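PDB 1ZYL: stress response kinase A from Escherichia coli, which phosphorylates itself and other proteins on serine and threonine using ATP, and protects cells against stress, probably of the kind linked to reactive oxygen species. Local coordinates for residues A[55-60]-A[68-73]; A[78-83]-A[133-138]; A[283-286]-A[290-293]. One frame throughout, in Å; residues are numbered along the deposited sequence.

Contact 1: A[55-60]-A[68-73]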
# COMPACT_ATOMS: atom_id res chain seq x y z
N LYS A 55 10.22 -6.01 12.13
CA LYS A 55 10.10 -5.56 10.76
C LYS A 55 11.35 -4.76 10.47
O LYS A 55 11.61 -3.75 11.13
CB LYS A 55 8.87 -4.68 10.60
CG LYS A 55 8.35 -4.50 9.16
CD LYS A 55 7.18 -3.51 9.12
CE LYS A 55 6.32 -3.63 7.85
NZ LYS A 55 5.31 -4.75 7.88
N PHE A 56 12.14 -5.23 9.51
CA PHE A 56 13.33 -4.50 9.13
C PHE A 56 13.02 -3.74 7.88
O PHE A 56 12.87 -4.31 6.81
CB PHE A 56 14.51 -5.44 8.89
CG PHE A 56 15.23 -5.83 10.14
CD1 PHE A 56 14.63 -6.69 11.05
CD2 PHE A 56 16.49 -5.33 10.40
CE1 PHE A 56 15.29 -7.04 12.22
CE2 PHE A 56 17.15 -5.68 11.57
CZ PHE A 56 16.55 -6.54 12.48
N TYR A 57 12.88 -2.43 8.03
CA TYR A 57 12.56 -1.56 6.92
C TYR A 57 13.68 -1.64 5.90
O TYR A 57 14.85 -1.44 6.24
CB TYR A 57 12.37 -0.15 7.45
CG TYR A 57 11.12 -0.01 8.29
CD1 TYR A 57 9.87 0.09 7.69
CD2 TYR A 57 11.19 -0.01 9.69
CE1 TYR A 57 8.71 0.19 8.45
CE2 TYR A 57 10.02 0.09 10.47
CZ TYR A 57 8.78 0.18 9.84
OH TYR A 57 7.62 0.25 10.56
N ARG A 58 13.33 -1.93 4.66
CA ARG A 58 14.34 -2.04 3.62
C ARG A 58 15.06 -0.71 3.40
O ARG A 58 14.44 0.32 3.13
CB ARG A 58 13.73 -2.57 2.30
CG ARG A 58 13.33 -1.54 1.23
CD ARG A 58 13.52 -2.11 -0.19
NE ARG A 58 12.74 -3.33 -0.43
CZ ARG A 58 13.17 -4.36 -1.16
NH1 ARG A 58 12.41 -5.43 -1.33
NH2 ARG A 58 14.37 -4.32 -1.70
N PRO A 59 16.39 -0.72 3.53
CA PRO A 59 17.19 0.48 3.35
C PRO A 59 16.88 1.19 2.04
O PRO A 59 16.43 0.58 1.08
CB PRO A 59 18.63 -0.05 3.41
CG PRO A 59 18.48 -1.49 3.01
CD PRO A 59 17.25 -1.90 3.74
N GLU A 60 17.11 2.50 2.03
CA GLU A 60 16.88 3.35 0.86
C GLU A 60 15.42 3.69 0.54
O GLU A 60 15.16 4.59 -0.25
CB GLU A 60 17.54 2.72 -0.36
CG GLU A 60 19.01 2.44 -0.13
CD GLU A 60 19.62 3.43 0.85
OE1 GLU A 60 19.56 4.65 0.59
OE2 GLU A 60 20.15 2.97 1.89
N LEU A 68 9.10 7.51 11.36
CA LEU A 68 8.62 8.08 12.62
C LEU A 68 7.21 8.59 12.44
O LEU A 68 6.38 8.49 13.35
CB LEU A 68 9.53 9.22 13.09
CG LEU A 68 10.89 8.83 13.69
CD1 LEU A 68 11.73 10.07 13.93
CD2 LEU A 68 10.68 8.04 14.98
N GLU A 69 6.93 9.16 11.26
CA GLU A 69 5.61 9.69 10.96
C GLU A 69 4.51 8.63 10.97
O GLU A 69 3.38 8.91 11.39
CB GLU A 69 5.63 10.41 9.60
CG GLU A 69 6.07 11.86 9.69
CD GLU A 69 6.14 12.53 8.32
OE1 GLU A 69 6.31 13.76 8.26
OE2 GLU A 69 6.05 11.82 7.31
N GLU A 70 4.81 7.42 10.53
CA GLU A 70 3.77 6.40 10.56
C GLU A 70 3.69 5.84 11.98
O GLU A 70 2.60 5.57 12.49
CB GLU A 70 4.03 5.28 9.55
CG GLU A 70 5.31 4.50 9.74
CD GLU A 70 5.17 3.05 9.32
OE1 GLU A 70 4.37 2.34 9.96
OE2 GLU A 70 5.85 2.63 8.36
N HIS A 71 4.84 5.68 12.62
CA HIS A 71 4.89 5.18 13.99
C HIS A 71 4.02 6.08 14.86
O HIS A 71 3.35 5.63 15.78
CB HIS A 71 6.32 5.19 14.52
CG HIS A 71 7.09 3.93 14.24
ND1 HIS A 71 7.29 3.45 12.97
CD2 HIS A 71 7.74 3.09 15.07
CE1 HIS A 71 8.04 2.37 13.03
NE2 HIS A 71 8.33 2.13 14.29
N GLN A 72 4.07 7.37 14.56
CA GLN A 72 3.28 8.34 15.29
C GLN A 72 1.83 8.04 14.91
O GLN A 72 1.01 7.70 15.77
CB GLN A 72 3.68 9.77 14.86
CG GLN A 72 3.12 10.88 15.74
CD GLN A 72 3.21 10.55 17.23
OE1 GLN A 72 4.24 10.08 17.72
NE2 GLN A 72 2.12 10.81 17.96
N PHE A 73 1.53 8.13 13.62
CA PHE A 73 0.19 7.87 13.13
C PHE A 73 -0.39 6.60 13.75
O PHE A 73 -1.46 6.63 14.36
CB PHE A 73 0.21 7.75 11.60
CG PHE A 73 -1.16 7.74 10.96
CD1 PHE A 73 -1.32 7.26 9.67
CD2 PHE A 73 -2.27 8.24 11.64
CE1 PHE A 73 -2.57 7.27 9.06
CE2 PHE A 73 -3.52 8.25 11.04
CZ PHE A 73 -3.67 7.76 9.75
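Tyr-57 points its ring from strand 52-57 at helix 64-79, and its OH reaches the seam between Glu-70 and His-71. The closer neighbour is the imidazole, met at its edge: CE1 of His-71 lies 3.3 Å from OH of Tyr-57. OE2 of Glu-70 approaches the phenol obliquely, 3.7 Å from that same OH, the carboxylate turned 79° from the ring. Neither pair is a hydrogen bond. CG of Glu-70 sits between backbone N and carbonyl carbon (chi1 61°), and a bend at chi2 carries the carboxylate toward the strand; its salt bridge goes to Arg-144. Strand and helix match the kinase N-lobe pair that usually joins lysine to glutamate, yet here NZ of Lys-55 stays 7.4 Å from OE2 of Glu-70, while its ion pair with Asp-217 is long and weak. A leucine in place of Tyr-57 would probably open a gap beside His-71 CE1, removing the one side chain that bridges strand and helix here. All three touching residues are buried, with Phe-106 and Ala-104 of strand 101-107 packed alongside; on the helix's outer side, Leu-68 and Gln-72 lie exposed to solvent.

Contact 2: A[78-83]-A[133-138]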
# COMPACT_ATOMS: atom_id res chain seq x y z
N VAL A 78 -4.17 4.28 17.56
CA VAL A 78 -4.52 3.35 18.63
C VAL A 78 -5.28 4.14 19.69
O VAL A 78 -6.32 3.70 20.18
CB VAL A 78 -3.26 2.72 19.27
CG1 VAL A 78 -3.65 1.69 20.29
CG2 VAL A 78 -2.40 2.10 18.21
N ASN A 79 -4.75 5.31 20.03
CA ASN A 79 -5.37 6.19 21.02
C ASN A 79 -6.85 6.44 20.74
O ASN A 79 -7.68 6.40 21.65
CB ASN A 79 -4.64 7.54 21.07
CG ASN A 79 -3.91 7.77 22.38
OD1 ASN A 79 -2.76 7.35 22.55
ND2 ASN A 79 -4.58 8.43 23.32
N ASP A 80 -7.18 6.73 19.48
CA ASP A 80 -8.55 7.01 19.07
C ASP A 80 -9.36 5.75 18.77
O ASP A 80 -10.41 5.81 18.14
CB ASP A 80 -8.54 7.91 17.85
CG ASP A 80 -7.74 9.16 18.09
OD1 ASP A 80 -7.90 9.75 19.17
OD2 ASP A 80 -6.96 9.56 17.20
N GLU A 81 -8.84 4.61 19.22
CA GLU A 81 -9.49 3.32 19.07
C GLU A 81 -9.73 2.84 17.64
O GLU A 81 -10.87 2.64 17.21
CB GLU A 81 -10.81 3.31 19.85
CG GLU A 81 -10.64 3.62 21.33
CD GLU A 81 -11.94 3.55 22.11
OE1 GLU A 81 -12.92 4.23 21.71
OE2 GLU A 81 -11.99 2.83 23.12
N VAL A 82 -8.64 2.64 16.90
CA VAL A 82 -8.73 2.14 15.54
C VAL A 82 -7.85 0.89 15.47
O VAL A 82 -6.66 0.93 15.81
CB VAL A 82 -8.26 3.20 14.53
CG1 VAL A 82 -8.38 2.66 13.11
CG2 VAL A 82 -9.10 4.46 14.68
N PRO A 83 -8.43 -0.23 15.03
CA PRO A 83 -7.83 -1.56 14.88
C PRO A 83 -6.51 -1.65 14.12
O PRO A 83 -6.48 -2.06 12.96
CB PRO A 83 -8.93 -2.36 14.18
CG PRO A 83 -10.17 -1.68 14.61
CD PRO A 83 -9.80 -0.23 14.48
N HIS A 133 -9.70 7.81 9.18
CA HIS A 133 -9.55 9.08 8.47
C HIS A 133 -9.90 10.26 9.35
O HIS A 133 -9.46 11.39 9.08
CB HIS A 133 -10.41 9.09 7.21
CG HIS A 133 -9.93 8.15 6.15
ND1 HIS A 133 -10.40 8.17 4.86
CD2 HIS A 133 -9.01 7.15 6.20
CE1 HIS A 133 -9.80 7.24 4.16
NE2 HIS A 133 -8.95 6.60 4.94
N GLN A 134 -10.68 10.00 10.39
CA GLN A 134 -11.06 11.04 11.34
C GLN A 134 -9.77 11.47 12.03
O GLN A 134 -9.52 12.67 12.20
CB GLN A 134 -12.03 10.48 12.38
CG GLN A 134 -12.61 11.53 13.30
CD GLN A 134 -13.51 10.94 14.37
OE1 GLN A 134 -14.26 11.65 15.03
NE2 GLN A 134 -13.41 9.63 14.57
N THR A 135 -8.96 10.48 12.41
CA THR A 135 -7.67 10.73 13.05
C THR A 135 -6.75 11.29 11.99
O THR A 135 -6.22 12.39 12.10
CB THR A 135 -7.02 9.43 13.56
OG1 THR A 135 -7.89 8.78 14.49
CG2 THR A 135 -5.70 9.73 14.23
N GLY A 136 -6.57 10.50 10.94
CA GLY A 136 -5.71 10.88 9.84
C GLY A 136 -5.88 12.31 9.36
O GLY A 136 -4.96 12.86 8.78
N ARG A 137 -7.04 12.91 9.58
CA ARG A 137 -7.20 14.28 9.10
C ARG A 137 -6.67 15.33 10.07
O ARG A 137 -6.50 16.49 9.68
CB ARG A 137 -8.67 14.58 8.75
CG ARG A 137 -9.70 14.27 9.81
CD ARG A 137 -11.05 14.84 9.39
NE ARG A 137 -11.26 14.71 7.95
CZ ARG A 137 -11.64 13.59 7.34
NH1 ARG A 137 -11.88 12.48 8.03
NH2 ARG A 137 -11.76 13.57 6.02
N LYS A 138 -6.38 14.94 11.31
CA LYS A 138 -5.86 15.88 12.30
C LYS A 138 -4.60 16.64 11.84
O LYS A 138 -4.44 17.83 12.16
CB LYS A 138 -5.62 15.15 13.61
CG LYS A 138 -6.93 14.63 14.25
CD LYS A 138 -6.67 13.86 15.53
CE LYS A 138 -7.95 13.30 16.11
NZ LYS A 138 -7.70 12.48 17.33
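The carboxylate of Asp-80 is the flat group of this contact, and both of its partners on the other segment come to OD2 from the same face. OG1 of Thr-135 donates to OD2 of Asp-80 over 3.0 Å, on the anti side and 27° out of the plane. NZ of Lys-138 stands higher above that face, 43° out of the plane, and makes a salt-bridged hydrogen bond of 3.0 Å to OD2 of Asp-80. The ammonium leans over the group as well, with NZ of Lys-138 3.3 Å from OD1 of Asp-80.

Lys-138 gets there by stretching its chain fully beyond CG, whereas Thr-135 needs no reach: its OG1 lies beside the backbone N (chi1 -59°), turned to the aspartate. CG2 of Val-82 comes no nearer than 4.5 Å to OG1 of Thr-135, a loose approach.

Asp-80 is the first residue past helix 64-79, which ends in a Schellman motif: Glu-81, at positive phi, is the C-prime residue, with Val-82 N bonded to Leu-77 O and Glu-81 N to Val-78 O. The carbonyl of Glu-81 also accepts from Arg-131, one turn back on helix 119-136. The arrangement is consistent with the protein-kinase plan, in which the loop after the N-lobe helix is anchored to a helix of the C-lobe.

Thr-135 is buried and Lys-138 exposed, so the aspartate is held by a hydroxyl on the inner side and an ammonium on the outer. Two donors on OD2 probably restrict the rotation of the carboxylate, and Lys-138 would be expected to favour the ionised form of Asp-80, offsetting a negative charge placed at the carbonyl end of a helix.

Contact 3: A[283-286]-A[290-293]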
# COMPACT_ATOMS: atom_id res chain seq x y z
N ARG A 283 12.48 -1.63 -9.70
CA ARG A 283 13.47 -1.09 -8.76
C ARG A 283 14.02 -2.08 -7.76
O ARG A 283 15.16 -1.94 -7.31
CB ARG A 283 12.89 0.11 -8.00
CG ARG A 283 12.82 1.39 -8.82
CD ARG A 283 11.89 2.39 -8.16
NE ARG A 283 11.60 3.52 -9.04
CZ ARG A 283 10.57 4.35 -8.90
NH1 ARG A 283 10.39 5.34 -9.76
NH2 ARG A 283 9.71 4.18 -7.90
N ARG A 284 13.23 -3.08 -7.41
CA ARG A 284 13.63 -4.09 -6.43
C ARG A 284 14.12 -5.38 -7.09
O ARG A 284 14.23 -6.41 -6.44
CB ARG A 284 12.44 -4.40 -5.53
CG ARG A 284 11.94 -3.20 -4.77
CD ARG A 284 10.54 -3.40 -4.19
NE ARG A 284 10.28 -2.43 -3.13
CZ ARG A 284 10.28 -1.11 -3.28
NH1 ARG A 284 10.04 -0.33 -2.23
NH2 ARG A 284 10.51 -0.55 -4.47
N TRP A 285 14.43 -5.32 -8.38
CA TRP A 285 14.86 -6.51 -9.10
C TRP A 285 16.14 -7.18 -8.61
O TRP A 285 16.30 -8.38 -8.78
CB TRP A 285 15.00 -6.18 -10.59
CG TRP A 285 14.94 -7.38 -11.48
CD1 TRP A 285 15.89 -7.80 -12.36
CD2 TRP A 285 13.85 -8.30 -11.60
NE1 TRP A 285 15.46 -8.92 -13.03
CE2 TRP A 285 14.21 -9.25 -12.57
CE3 TRP A 285 12.60 -8.41 -10.97
CZ2 TRP A 285 13.37 -10.30 -12.94
CZ3 TRP A 285 11.77 -9.45 -11.33
CH2 TRP A 285 12.16 -10.38 -12.30
N ALA A 286 17.05 -6.42 -8.01
CA ALA A 286 18.31 -7.01 -7.52
C ALA A 286 18.08 -7.85 -6.27
O ALA A 286 18.99 -8.52 -5.78
CB ALA A 286 19.33 -5.92 -7.24
N PHE A 290 12.46 -11.12 -5.95
CA PHE A 290 11.65 -10.67 -7.07
C PHE A 290 11.80 -11.48 -8.36
O PHE A 290 10.84 -11.62 -9.11
CB PHE A 290 11.88 -9.17 -7.30
CG PHE A 290 11.30 -8.31 -6.22
CD1 PHE A 290 11.81 -8.34 -4.93
CD2 PHE A 290 10.19 -7.49 -6.48
CE1 PHE A 290 11.22 -7.59 -3.90
CE2 PHE A 290 9.60 -6.74 -5.45
CZ PHE A 290 10.12 -6.79 -4.16
N PRO A 291 13.00 -12.00 -8.66
CA PRO A 291 13.03 -12.78 -9.90
C PRO A 291 12.51 -14.18 -9.53
O PRO A 291 12.18 -15.00 -10.38
CB PRO A 291 14.52 -12.81 -10.26
CG PRO A 291 15.06 -11.60 -9.61
CD PRO A 291 14.36 -11.59 -8.28
N LYS A 292 12.45 -14.43 -8.23
CA LYS A 292 12.00 -15.71 -7.71
C LYS A 292 10.48 -15.83 -7.74
O LYS A 292 9.94 -16.93 -7.79
CB LYS A 292 12.49 -15.86 -6.26
CG LYS A 292 12.89 -17.25 -5.85
CD LYS A 292 11.76 -18.24 -5.97
CE LYS A 292 12.21 -19.62 -5.53
NZ LYS A 292 11.15 -20.62 -5.77
N ASN A 293 9.79 -14.70 -7.72
CA ASN A 293 8.34 -14.73 -7.70
C ASN A 293 7.68 -14.11 -8.93
O ASN A 293 6.55 -14.46 -9.30
CB ASN A 293 7.85 -14.07 -6.41
CG ASN A 293 8.29 -14.84 -5.15
OD1 ASN A 293 7.74 -15.90 -4.83
ND2 ASN A 293 9.28 -14.30 -4.44
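Phe-290 lays one face of its ring over the aliphatic root of Arg-284: CB of Arg-284 is 3.6 Å from the ring centroid, 12° off the normal, a CH-pi contact. Here the loop leaving helix 266-283 leads within a few residues into the short, weakly bonded helix 289-293. The arginine continues past the ring instead of stacking on it. Its chain is extended from CG to NE, CD of Arg-284 passes 3.4 Å from CZ of Phe-290, and the guanidinium, tilted 55° to the ring, has CZ of Phe-290 at its edge. Its charge is spent elsewhere: NH1 of Arg-284 makes a salt bridge to Glu-38, in the turn that also holds Ser-36, the inferred ATP site. This ties the loop after helix 266-283 to the N-lobe. Trp-280, one turn earlier on helix 266-283, meets the Phe-290 ring edge-to-face, and Phe-294 adds another aromatic neighbour.

Phe-290 and Arg-284 are buried, whereas Trp-285 and Pro-291 are partly exposed. CB of Trp-285 sets off away from the short helix, but CG lies anti to the backbone N (chi1 -159°), which swings the indole back toward it. There Pro-291 rides on one face of the indole: CG of Pro-291 is 3.9 Å from the centroid of the six-membered ring, nearly on its normal. The two side chains run past each other in opposite directions. No hydrogen bond crosses between the segments; grip comes from this pair of CH-pi contacts, and from the indole's near border, where CE3 of Trp-285 meets CB of Phe-290 at 3.8 Å. At the far border, CZ2 of Trp-285 rests 3.8 Å from CB of Pro-291.

Contact 1 is the most buried of the three; contacts 2 and 3 lie farther from the centre of the chain, on opposite sides of it and only partly buried. Helix 64-79 serves both contact 1, through its middle, and contact 2, through its C-terminal end; Phe-73 spans them by packing on Gly-136 and Thr-135. Contact 3 uses other elements but meets contact 1 where Arg-58 NH1 packs on Phe-290, and Arg-58 and Arg-284 both form salt bridges to Glu-38. Chemistry follows place: polar groups that touch without bonding one another at contact 1, a charge pair reaching solvent at contact 2, aromatic faces against aliphatic carbons at contact 3.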